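Local coordinates for prenyltransference for protein (PDB 5HC8), which probably catalyses the head-to-middle condensation of two dimethylallyl diphosphate molecules into lavandulyl diphosphate, as a member of the undecaprenyl diphosphate synthase-like prenyltransferase family, at residues 49-54 / 226-231; 91-96 / 125-130; 102-107 / 119-124; 111-116 / 139-144. All blocks are in the same frame, centred on the assembly; numbering follows the deposited sequence.

Contact 1: 49-54 / 226-231; sequences ISRASQ and ADLLDA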
loop_
_atom_site.group_PDB
_atom_site.type_symbol
_atom_site.label_atom_id
_atom_site.label_comp_id
_atom_site.label_asym_id
_atom_site.label_seq_id
_atom_site.Cartn_x
_atom_site.Cartn_y
_atom_site.Cartn_z
ATOM N N ILE A 49 -9.210 3.242 21.882
ATOM C CA ILE A 49 -7.993 2.637 22.405
ATOM C C ILE A 49 -8.368 1.670 23.565
ATOM O O ILE A 49 -7.889 0.554 23.648
ATOM C CB ILE A 49 -7.042 3.719 22.916
ATOM C CG1 ILE A 49 -6.509 4.542 21.749
ATOM C CG2 ILE A 49 -5.932 3.108 23.733
ATOM C CD1 ILE A 49 -5.921 5.908 22.183
ATOM N N SER A 50 -9.265 2.122 24.437
ATOM C CA SER A 50 -9.814 1.227 25.501
ATOM C C SER A 50 -10.364 -0.029 24.957
ATOM O O SER A 50 -10.058 -1.094 25.482
ATOM C CB SER A 50 -10.994 1.833 26.212
ATOM O OG SER A 50 -10.543 2.773 27.073
ATOM N N ARG A 51 -11.218 0.098 23.943
ATOM C CA ARG A 51 -11.849 -1.058 23.327
ATOM C C ARG A 51 -10.818 -2.027 22.731
ATOM O O ARG A 51 -10.888 -3.236 22.964
ATOM C CB ARG A 51 -12.897 -0.609 22.340
ATOM C CG ARG A 51 -13.633 -1.711 21.617
ATOM C CD ARG A 51 -14.361 -2.726 22.515
ATOM N NE ARG A 51 -15.584 -2.086 23.021
ATOM C CZ ARG A 51 -16.611 -2.778 23.500
ATOM N NH1 ARG A 51 -16.539 -4.072 23.531
ATOM N NH2 ARG A 51 -17.666 -2.155 23.949
ATOM N N ALA A 52 -9.819 -1.496 22.000
ATOM C CA ALA A 52 -8.813 -2.334 21.372
ATOM C C ALA A 52 -8.045 -3.092 22.466
ATOM O O ALA A 52 -7.762 -4.293 22.328
ATOM C CB ALA A 52 -7.849 -1.484 20.552
ATOM N N SER A 53 -7.769 -2.408 23.579
ATOM C CA SER A 53 -7.099 -3.052 24.725
ATOM C C SER A 53 -7.884 -4.246 25.319
ATOM O O SER A 53 -7.358 -5.369 25.442
ATOM C CB SER A 53 -6.747 -2.015 25.796
ATOM O OG SER A 53 -6.164 -2.632 26.931
ATOM N N GLN A 54 -9.182 -4.018 25.503
ATOM C CA GLN A 54 -10.095 -5.027 26.044
ATOM C C GLN A 54 -10.135 -6.178 25.111
ATOM O O GLN A 54 -10.245 -7.327 25.532
ATOM C CB GLN A 54 -11.513 -4.499 26.133
ATOM C CG GLN A 54 -11.781 -3.404 27.163
ATOM C CD GLN A 54 -13.215 -2.843 26.977
ATOM O OE1 GLN A 54 -14.181 -3.604 26.718
ATOM N NE2 GLN A 54 -13.344 -1.509 27.038
ATOM N N ALA A 226 -18.362 0.544 18.375
ATOM C CA ALA A 226 -19.086 -0.452 17.534
ATOM C C ALA A 226 -18.412 -0.561 16.121
ATOM O O ALA A 226 -18.435 -1.615 15.512
ATOM C CB ALA A 226 -20.572 -0.123 17.377
ATOM N N ASP A 227 -17.857 0.542 15.620
ATOM C CA ASP A 227 -17.225 0.561 14.282
ATOM C C ASP A 227 -15.910 -0.187 14.266
ATOM O O ASP A 227 -15.599 -0.828 13.262
ATOM C CB ASP A 227 -17.117 2.020 13.770
ATOM C CG ASP A 227 -18.468 2.731 13.829
ATOM O OD1 ASP A 227 -19.322 2.321 13.054
ATOM O OD2 ASP A 227 -18.726 3.618 14.675
ATOM N N LEU A 228 -15.193 -0.166 15.369
ATOM C CA LEU A 228 -14.036 -1.038 15.596
ATOM C C LEU A 228 -14.455 -2.496 15.595
ATOM O O LEU A 228 -13.838 -3.339 14.962
ATOM C CB LEU A 228 -13.261 -0.649 16.849
ATOM C CG LEU A 228 -12.068 -1.551 17.129
ATOM C CD1 LEU A 228 -11.078 -1.530 15.946
ATOM C CD2 LEU A 228 -11.327 -1.253 18.437
ATOM N N LEU A 229 -15.527 -2.801 16.317
ATOM C CA LEU A 229 -16.067 -4.122 16.333
ATOM C C LEU A 229 -16.509 -4.620 14.979
ATOM O O LEU A 229 -16.299 -5.777 14.636
ATOM C CB LEU A 229 -17.274 -4.132 17.297
ATOM C CG LEU A 229 -17.109 -4.561 18.736
ATOM C CD1 LEU A 229 -15.744 -4.878 19.335
ATOM C CD2 LEU A 229 -17.989 -3.772 19.692
ATOM N N ASP A 230 -17.085 -3.739 14.191
ATOM C CA ASP A 230 -17.519 -4.107 12.876
ATOM C C ASP A 230 -16.299 -4.482 11.985
ATOM O O ASP A 230 -16.350 -5.488 11.212
ATOM C CB ASP A 230 -18.292 -2.982 12.253
ATOM C CG ASP A 230 -19.694 -2.879 12.777
ATOM O OD1 ASP A 230 -20.181 -3.822 13.416
ATOM O OD2 ASP A 230 -20.320 -1.850 12.524
ATOM N N ALA A 231 -15.228 -3.683 12.096
ATOM C CA ALA A 231 -13.983 -3.939 11.324
ATOM C C ALA A 231 -13.374 -5.234 11.774
ATOM O O ALA A 231 -12.954 -6.039 10.915
ATOM C CB ALA A 231 -13.026 -2.770 11.496
#
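Two helices packed against the parallel sheet, 34-54 and 225-237, meet through Arg51 and Ala52 of the first and Leu228 and Leu229 of the second. Leu228 reaches across with one methyl: CD2 lies 3.9 Å from Ala52 N and 4.1 Å from Ala52 CB, and the same methyl stands 4.0 Å from Arg51 CG, so a single branch settles between two consecutive residues of the facing helix. The short segments run in roughly the same direction, their axes crossing at -43° with a closest approach of 10.1 Å, a spacing bridged by leucine and arginine side chains. This is helix-helix packing within the cis-prenyltransferase-type fold, with Leu228 also touching Ile192 of strand 190-193. Arg51 leaves its helix with CG anti to the backbone N (chi1 180°), then bends at chi2 and chi3, which brings one guanidinium face against Leu229. Leu229 crosses this chain at about a right angle. Its CD1 is 4.1 Å from Arg51 CD, while its CD2 sits over the centre of that guanidinium face, 4.1 Å from Arg51 NH1. Gln54 OE1 lies above the opposite face, displaced toward the rim. The charge itself is met by a salt bridge from Arg51 NE to Glu225, at the start of helix 225-237. An alanine in place of Arg51 would take away both the aliphatic chain and the guanidinium plate, and would probably leave Glu225 without this ionic mate and Leu229 without its flat cover. No hydrogen bond joins the two segments directly.

Contact 2: 91-96 / 125-130; sequences DVKELV and EGLSQA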
loop_
_atom_site.group_PDB
_atom_site.type_symbol
_atom_site.label_atom_id
_atom_site.label_comp_id
_atom_site.label_asym_id
_atom_site.label_seq_id
_atom_site.Cartn_x
_atom_site.Cartn_y
_atom_site.Cartn_z
ATOM N N ASP A 91 -6.288 12.586 28.160
ATOM C CA ASP A 91 -6.746 11.243 27.790
ATOM C C ASP A 91 -5.621 10.243 27.833
ATOM O O ASP A 91 -5.766 9.172 28.401
ATOM C CB ASP A 91 -7.360 11.275 26.392
ATOM C CG ASP A 91 -8.613 12.078 26.346
ATOM O OD1 ASP A 91 -9.050 12.531 27.438
ATOM O OD2 ASP A 91 -9.196 12.233 25.249
ATOM N N VAL A 92 -4.488 10.570 27.242
ATOM C CA VAL A 92 -3.428 9.602 27.228
ATOM C C VAL A 92 -2.828 9.380 28.605
ATOM O O VAL A 92 -2.463 8.243 28.948
ATOM C CB VAL A 92 -2.306 9.948 26.247
ATOM C CG1 VAL A 92 -1.134 9.017 26.431
ATOM C CG2 VAL A 92 -2.828 9.820 24.840
ATOM N N LYS A 93 -2.722 10.455 29.378
ATOM C CA LYS A 93 -2.237 10.320 30.763
ATOM C C LYS A 93 -3.184 9.352 31.533
ATOM O O LYS A 93 -2.724 8.426 32.219
ATOM C CB LYS A 93 -2.151 11.707 31.425
ATOM C CG LYS A 93 -2.152 11.682 32.952
ATOM C CD LYS A 93 -2.059 13.087 33.533
ATOM C CE LYS A 93 -1.524 13.053 34.966
ATOM N NZ LYS A 93 -2.167 14.093 35.812
ATOM N N GLU A 94 -4.486 9.519 31.374
ATOM C CA GLU A 94 -5.458 8.564 31.971
ATOM C C GLU A 94 -5.301 7.104 31.510
ATOM O O GLU A 94 -5.352 6.184 32.311
ATOM C CB GLU A 94 -6.890 9.026 31.678
ATOM C CG GLU A 94 -7.913 8.599 32.729
ATOM C CD GLU A 94 -7.661 9.239 34.113
ATOM O OE1 GLU A 94 -8.414 8.930 35.070
ATOM O OE2 GLU A 94 -6.714 10.062 34.257
ATOM N N LEU A 95 -5.110 6.888 30.208
ATOM C CA LEU A 95 -4.944 5.552 29.689
ATOM C C LEU A 95 -3.677 4.799 30.183
ATOM O O LEU A 95 -3.716 3.584 30.443
ATOM C CB LEU A 95 -4.933 5.614 28.145
ATOM C CG LEU A 95 -6.279 5.985 27.496
ATOM C CD1 LEU A 95 -6.110 6.626 26.115
ATOM C CD2 LEU A 95 -7.081 4.707 27.436
ATOM N N VAL A 96 -2.550 5.487 30.249
ATOM C CA VAL A 96 -1.311 4.829 30.587
ATOM C C VAL A 96 -1.233 4.593 32.116
ATOM O O VAL A 96 -0.556 3.644 32.560
ATOM C CB VAL A 96 -0.080 5.580 30.050
ATOM C CG1 VAL A 96 -0.209 5.854 28.570
ATOM C CG2 VAL A 96 0.157 6.891 30.758
ATOM N N GLU A 125 5.327 9.385 26.689
ATOM C CA GLU A 125 6.138 8.256 26.405
ATOM C C GLU A 125 6.888 7.857 27.702
ATOM O O GLU A 125 6.942 6.675 28.088
ATOM C CB GLU A 125 7.141 8.600 25.279
ATOM C CG GLU A 125 6.483 8.727 23.866
ATOM C CD GLU A 125 7.490 8.848 22.734
ATOM O OE1 GLU A 125 7.245 8.420 21.561
ATOM O OE2 GLU A 125 8.545 9.447 23.007
ATOM N N GLY A 126 7.470 8.861 28.361
ATOM C CA GLY A 126 8.175 8.643 29.639
ATOM C C GLY A 126 7.306 8.047 30.731
ATOM O O GLY A 126 7.700 7.085 31.368
ATOM N N LEU A 127 6.101 8.590 30.883
ATOM C CA LEU A 127 5.101 8.091 31.828
ATOM C C LEU A 127 4.702 6.627 31.591
ATOM O O LEU A 127 4.294 5.916 32.518
ATOM C CB LEU A 127 3.870 8.993 31.757
ATOM C CG LEU A 127 2.798 8.894 32.817
ATOM C CD1 LEU A 127 3.317 9.615 34.059
ATOM C CD2 LEU A 127 1.455 9.480 32.366
ATOM N N SER A 128 4.856 6.143 30.361
ATOM C CA SER A 128 4.351 4.806 30.019
ATOM C C SER A 128 5.486 3.861 29.683
ATOM O O SER A 128 5.281 2.701 29.307
ATOM C CB SER A 128 3.350 4.933 28.853
ATOM O OG SER A 128 3.968 5.466 27.700
ATOM N N GLN A 129 6.706 4.343 29.843
ATOM C CA GLN A 129 7.847 3.605 29.409
ATOM C C GLN A 129 7.892 2.192 29.990
ATOM O O GLN A 129 8.303 1.249 29.299
ATOM C CB GLN A 129 9.139 4.347 29.778
ATOM C CG GLN A 129 10.365 3.538 29.374
ATOM C CD GLN A 129 11.544 4.391 28.967
ATOM O OE1 GLN A 129 11.824 5.412 29.589
ATOM N NE2 GLN A 129 12.255 3.966 27.920
ATOM N N ALA A 130 7.503 2.031 31.250
ATOM C CA ALA A 130 7.586 0.697 31.879
ATOM C C ALA A 130 6.291 -0.154 31.758
ATOM O O ALA A 130 6.236 -1.279 32.260
ATOM C CB ALA A 130 7.991 0.845 33.346
#
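Val96, Leu127 and Ser128 carry an apolar contact between the short helix 91-97 and the C-terminal end of helix 115-128, the helix of a beta-alpha-beta unit that also contains strands 103-107 and 135-140. No hydrogen bond crosses between the segments. The backbones come nearest at Val96 and Ser128, whose CA atoms are 5.7 Å apart.

Among the carbon contacts, Leu127 extends toward helix 91-97 with CG anti to its backbone N (chi1 -167°), which carries CD2 over to Val96 and Lys93. The leucine and valine side chains meet at a slant, and Val96 CG2 approaches Leu127 CD2 to 3.3 Å, tighter than usual van der Waals packing. The same leucine methyl lies 4.1 Å from Lys93 CA and 4.3 Å from Lys93 CG, touching the base of the lysine while its chain leads away. Lys93 is exposed, so this methyl marks the outer margin of the contact; Val96 and Ser128 are buried.

The polar bonds run to residues beyond the two segments. Ser128 OG is hydrogen-bonded to Ala124 O in the preceding turn and to Phe104 N of strand 103-107, which pins the hydroxyl away from the valine and leaves the methylene to face it. Val96 accordingly meets Ser128 through carbon alone, with Val96 CG1 lying 3.7 Å from Ser128 CB.

Contact 3: 102-107 / 119-124; sequences IQFSAI and DAISYA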
loop_
_atom_site.group_PDB
_atom_site.type_symbol
_atom_site.label_atom_id
_atom_site.label_comp_id
_atom_site.label_asym_id
_atom_site.label_seq_id
_atom_site.Cartn_x
_atom_site.Cartn_y
_atom_site.Cartn_z
ATOM N N ILE A 102 -1.442 1.109 29.323
ATOM C CA ILE A 102 -1.075 1.284 27.924
ATOM C C ILE A 102 0.307 1.847 27.756
ATOM O O ILE A 102 0.702 2.721 28.484
ATOM C CB ILE A 102 -2.128 2.153 27.252
ATOM C CG1 ILE A 102 -3.344 1.247 27.055
ATOM C CG2 ILE A 102 -1.625 2.738 25.927
ATOM C CD1 ILE A 102 -4.549 1.994 27.483
ATOM N N GLN A 103 1.039 1.316 26.794
ATOM C CA GLN A 103 2.301 1.866 26.432
ATOM C C GLN A 103 2.108 2.818 25.259
ATOM O O GLN A 103 1.519 2.399 24.247
ATOM C CB GLN A 103 3.238 0.779 26.029
ATOM C CG GLN A 103 3.413 -0.302 27.072
ATOM C CD GLN A 103 4.253 -1.462 26.541
ATOM O OE1 GLN A 103 5.457 -1.319 26.372
ATOM N NE2 GLN A 103 3.611 -2.608 26.249
ATOM N N PHE A 104 2.607 4.068 25.396
ATOM C CA PHE A 104 2.407 5.120 24.418
ATOM C C PHE A 104 3.686 5.447 23.670
ATOM O O PHE A 104 4.725 5.579 24.264
ATOM C CB PHE A 104 1.832 6.397 25.016
ATOM C CG PHE A 104 1.826 7.512 24.014
ATOM C CD1 PHE A 104 0.810 7.608 23.090
ATOM C CD2 PHE A 104 2.897 8.391 23.926
ATOM C CE1 PHE A 104 0.809 8.587 22.122
ATOM C CE2 PHE A 104 2.924 9.361 22.953
ATOM C CZ PHE A 104 1.876 9.458 22.038
ATOM N N SER A 105 3.641 5.464 22.335
ATOM C CA SER A 105 4.722 5.969 21.518
ATOM C C SER A 105 4.156 6.859 20.434
ATOM O O SER A 105 3.002 6.717 20.076
ATOM C CB SER A 105 5.489 4.889 20.819
ATOM O OG SER A 105 5.990 3.909 21.659
ATOM N N ALA A 106 4.968 7.785 19.937
ATOM C CA ALA A 106 4.623 8.526 18.751
ATOM C C ALA A 106 5.677 8.212 17.715
ATOM O O ALA A 106 6.908 7.977 18.045
ATOM C CB ALA A 106 4.476 10.045 18.994
ATOM N N ILE A 107 5.199 8.090 16.466
ATOM C CA ILE A 107 6.099 7.934 15.316
ATOM C C ILE A 107 5.861 9.063 14.317
ATOM O O ILE A 107 4.749 9.575 14.205
ATOM C CB ILE A 107 6.027 6.569 14.636
ATOM C CG1 ILE A 107 4.663 6.330 13.969
ATOM C CG2 ILE A 107 6.393 5.482 15.649
ATOM C CD1 ILE A 107 4.639 5.014 13.188
ATOM N N ASP A 119 6.997 18.004 23.546
ATOM C CA ASP A 119 7.167 17.845 24.983
ATOM C C ASP A 119 6.053 16.989 25.523
ATOM O O ASP A 119 6.263 16.127 26.417
ATOM C CB ASP A 119 7.102 19.229 25.690
ATOM C CG ASP A 119 8.356 20.091 25.450
ATOM O OD1 ASP A 119 9.421 19.533 25.057
ATOM O OD2 ASP A 119 8.253 21.328 25.687
ATOM N N ALA A 120 4.846 17.225 25.006
ATOM C CA ALA A 120 3.709 16.402 25.426
ATOM C C ALA A 120 3.856 14.895 25.069
ATOM O O ALA A 120 3.497 13.996 25.862
ATOM C CB ALA A 120 2.425 16.978 24.872
ATOM N N ILE A 121 4.403 14.651 23.891
ATOM C CA ILE A 121 4.780 13.317 23.433
ATOM C C ILE A 121 5.836 12.745 24.395
ATOM O O ILE A 121 5.630 11.682 24.952
ATOM C CB ILE A 121 5.330 13.356 21.964
ATOM C CG1 ILE A 121 4.183 13.609 20.954
ATOM C CG2 ILE A 121 6.041 12.073 21.603
ATOM C CD1 ILE A 121 4.647 14.068 19.596
ATOM N N SER A 122 6.944 13.462 24.606
ATOM C CA SER A 122 7.970 13.012 25.570
ATOM C C SER A 122 7.409 12.651 26.905
ATOM O O SER A 122 7.780 11.644 27.489
ATOM C CB SER A 122 9.040 14.091 25.783
ATOM O OG SER A 122 9.998 13.978 24.733
ATOM N N TYR A 123 6.482 13.451 27.385
ATOM C CA TYR A 123 5.928 13.209 28.704
ATOM C C TYR A 123 5.174 11.887 28.693
ATOM O O TYR A 123 5.466 10.972 29.496
ATOM C CB TYR A 123 5.025 14.385 29.144
ATOM C CG TYR A 123 4.090 14.100 30.322
ATOM C CD1 TYR A 123 4.606 13.807 31.595
ATOM C CD2 TYR A 123 2.688 14.163 30.170
ATOM C CE1 TYR A 123 3.762 13.568 32.662
ATOM C CE2 TYR A 123 1.816 13.923 31.243
ATOM C CZ TYR A 123 2.348 13.615 32.490
ATOM O OH TYR A 123 1.499 13.369 33.577
ATOM N N ALA A 124 4.238 11.747 27.750
ATOM C CA ALA A 124 3.430 10.534 27.686
ATOM C C ALA A 124 4.236 9.266 27.414
ATOM O O ALA A 124 3.870 8.186 27.860
ATOM C CB ALA A 124 2.272 10.682 26.679
#
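The Phe104 ring is met at its edge, near the ring plane, by the carbonyl oxygen of Ile121, which lies 4.1 Å from Phe104 CE2. The methyl of Ala124 comes in obliquely, with its CB 3.6 Å from Phe104 CD2 and 4.0 Å from Phe104 CE2. With CG anti to the backbone N (chi1 172°), Phe104 directs its ring along the strand, where CD2 and CE2 meet the two helix residues; Ile121 CG2 completes the set at 4.3 Å from Phe104 CE2. The backbone pairs that come nearest, Phe104 with Ala124 and Ala106 with Ile121, show the helix running back along the strand. Strand 103-107 and helix 115-128 are the first two elements of a beta-alpha-beta crossover that continues into strand 135-140, and their local axes lie 8.1 Å apart at 148°. Two residues on, Ala106 offers only a methyl, and the branched Ile121 fills in over it: Ala106 CB is 3.7 Å from Ile121 CG2 and 4.1 Å from Ile121 CD1. All four touching residues are buried, and no hydrogen bond passes between the segments; the strand's amide at Ala106 is instead hydrogen-bonded to Glu125 OE1, further along the same helix. Leu88 of helix 74-89 and Val92 of helix 91-97 also pack on Phe104. Substituting an alanine for Phe104 would probably open a gap between strand and helix, leaving the Ala124 methyl and Ile121 CG2 without their aromatic neighbour.

Contact 4: 111-116 / 139-144; sequences SRLPEY and AVAYGG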
loop_
_atom_site.group_PDB
_atom_site.type_symbol
_atom_site.label_atom_id
_atom_site.label_comp_id
_atom_site.label_asym_id
_atom_site.label_seq_id
_atom_site.Cartn_x
_atom_site.Cartn_y
_atom_site.Cartn_z
ATOM N N SER A 111 10.373 16.455 14.753
ATOM C CA SER A 111 11.020 17.764 14.627
ATOM C C SER A 111 10.198 18.775 13.923
ATOM O O SER A 111 10.341 19.949 14.168
ATOM C CB SER A 111 12.313 17.564 13.861
ATOM O OG SER A 111 13.228 17.089 14.817
ATOM N N ARG A 112 9.330 18.360 13.026
ATOM C CA ARG A 112 8.404 19.310 12.416
ATOM C C ARG A 112 7.316 19.770 13.348
ATOM O O ARG A 112 6.539 20.615 12.980
ATOM C CB ARG A 112 7.727 18.693 11.197
ATOM C CG ARG A 112 8.716 18.258 10.127
ATOM C CD ARG A 112 8.001 17.952 8.808
ATOM N NE ARG A 112 7.288 19.139 8.296
ATOM C CZ ARG A 112 6.665 19.209 7.119
ATOM N NH1 ARG A 112 6.648 18.162 6.288
ATOM N NH2 ARG A 112 6.067 20.338 6.773
ATOM N N LEU A 113 7.169 19.205 14.526
ATOM C CA LEU A 113 6.041 19.629 15.345
ATOM C C LEU A 113 6.429 20.798 16.276
ATOM O O LEU A 113 7.596 20.966 16.565
ATOM C CB LEU A 113 5.554 18.474 16.203
ATOM C CG LEU A 113 5.267 17.196 15.391
ATOM C CD1 LEU A 113 5.070 16.067 16.381
ATOM C CD2 LEU A 113 4.046 17.436 14.488
ATOM N N PRO A 114 5.443 21.566 16.754
ATOM C CA PRO A 114 5.694 22.552 17.810
ATOM C C PRO A 114 6.341 21.941 19.050
ATOM O O PRO A 114 5.956 20.827 19.528
ATOM C CB PRO A 114 4.302 23.057 18.184
ATOM C CG PRO A 114 3.368 22.598 17.131
ATOM C CD PRO A 114 4.057 21.571 16.281
ATOM N N GLU A 115 7.273 22.698 19.629
ATOM C CA GLU A 115 8.014 22.205 20.767
ATOM C C GLU A 115 7.081 21.717 21.850
ATOM O O GLU A 115 7.392 20.747 22.515
ATOM C CB GLU A 115 8.939 23.279 21.366
ATOM C CG GLU A 115 10.080 23.704 20.457
ATOM C CD GLU A 115 11.264 22.758 20.494
ATOM O OE1 GLU A 115 11.255 21.792 21.288
ATOM O OE2 GLU A 115 12.222 22.995 19.725
ATOM N N TYR A 116 5.972 22.397 22.067
ATOM C CA TYR A 116 5.066 21.973 23.089
ATOM C C TYR A 116 4.468 20.575 22.860
ATOM O O TYR A 116 4.053 19.887 23.819
ATOM C CB TYR A 116 3.906 22.972 23.249
ATOM C CG TYR A 116 2.942 23.138 22.088
ATOM C CD1 TYR A 116 1.889 22.230 21.873
ATOM C CD2 TYR A 116 3.044 24.231 21.230
ATOM C CE1 TYR A 116 0.983 22.407 20.825
ATOM C CE2 TYR A 116 2.162 24.409 20.184
ATOM C CZ TYR A 116 1.128 23.497 19.979
ATOM O OH TYR A 116 0.284 23.698 18.910
ATOM N N ALA A 139 0.770 8.212 15.183
ATOM C CA ALA A 139 1.570 8.571 14.010
ATOM C C ALA A 139 1.235 9.993 13.579
ATOM O O ALA A 139 0.143 10.289 13.118
ATOM C CB ALA A 139 1.325 7.558 12.872
ATOM N N VAL A 140 2.217 10.870 13.729
ATOM C CA VAL A 140 2.061 12.284 13.561
ATOM C C VAL A 140 3.283 12.868 12.816
ATOM O O VAL A 140 4.451 12.547 13.117
ATOM C CB VAL A 140 1.729 12.890 14.950
ATOM C CG1 VAL A 140 2.898 12.718 15.894
ATOM C CG2 VAL A 140 1.218 14.271 14.828
ATOM N N ALA A 141 2.992 13.632 11.748
ATOM C CA ALA A 141 3.973 14.006 10.769
ATOM C C ALA A 141 4.650 12.768 10.235
ATOM O O ALA A 141 5.840 12.744 10.076
ATOM C CB ALA A 141 5.027 14.990 11.356
ATOM N N TYR A 142 3.861 11.723 9.998
ATOM C CA TYR A 142 4.304 10.386 9.518
ATOM C C TYR A 142 3.786 10.219 8.105
ATOM O O TYR A 142 2.547 10.416 7.848
ATOM C CB TYR A 142 3.695 9.228 10.372
ATOM C CG TYR A 142 4.121 7.934 9.750
ATOM C CD1 TYR A 142 5.402 7.415 10.000
ATOM C CD2 TYR A 142 3.362 7.374 8.762
ATOM C CE1 TYR A 142 5.860 6.311 9.336
ATOM C CE2 TYR A 142 3.801 6.284 8.042
ATOM C CZ TYR A 142 5.035 5.714 8.396
ATOM O OH TYR A 142 5.485 4.697 7.623
ATOM N N GLY A 143 4.690 9.939 7.174
ATOM C CA GLY A 143 4.297 9.542 5.829
ATOM C C GLY A 143 5.041 8.298 5.413
ATOM O O GLY A 143 6.191 8.109 5.820
ATOM N N GLY A 144 4.403 7.393 4.671
ATOM C CA GLY A 144 5.019 6.120 4.308
ATOM C C GLY A 144 6.230 6.225 3.377
ATOM O O GLY A 144 7.206 5.527 3.559
#
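Leu113 makes the apolar contact here, dividing its two methyls between Val140, on strand 135-140, and Ala141, which follows it. Leu113 CD1 is 4.0 Å from Val140 CG1, and Leu113 CD2 is 4.1 Å from Ala141 CB. The leucine has CG anti to its carbonyl carbon (chi1 -52°), which directs the fork at these two residues, and the leucine and valine side chains meet at an angle. Val140 presents CG1, the branch standing between its backbone N and carbonyl carbon. These are ordinary van der Waals distances, and all three residues are buried.

Polar bonds do not join the segments to each other; they run to neighbouring parts of the chain. Leu113 O accepts from Gln118 NE2, within the first turns of helix 115-128, for which Pro114 is the N-cap. The backbone of Val140 pairs with Ile107, and that of Ala141 with Asp109.

The contact thus spans one beta-alpha-beta unit, joining the loop that leads into helix 115-128 to strand 135-140 and the residue after it. Met81 of helix 74-89 also packs on Leu113, while Val140 touches Leu65 of the adjacent strand 59-65.

Contacts 2 and 3 use helix 115-128 itself, and contact 4 the loop that leads into it. The centres of contacts 2 and 3 are about 7 Å apart, and the two also touch where Val96 CG1 packs 3.3 Å from Ile102 O. Contacts 3 and 4 reach neighbouring strands of the sheet, and Ile121 CD1 lies 3.8 Å from Leu113 CD1. Contact 1 joins this group through Leu95, whose CD1 is 4.0 Å from Ile49 CD1, but it is far from contact 4, about 26 Å between centres. The Val140 side chain of contact 4 is about 8 Å from bound 2-methylbuta-1,3-diene, and that of Ile121 in contact 3 about 13 Å.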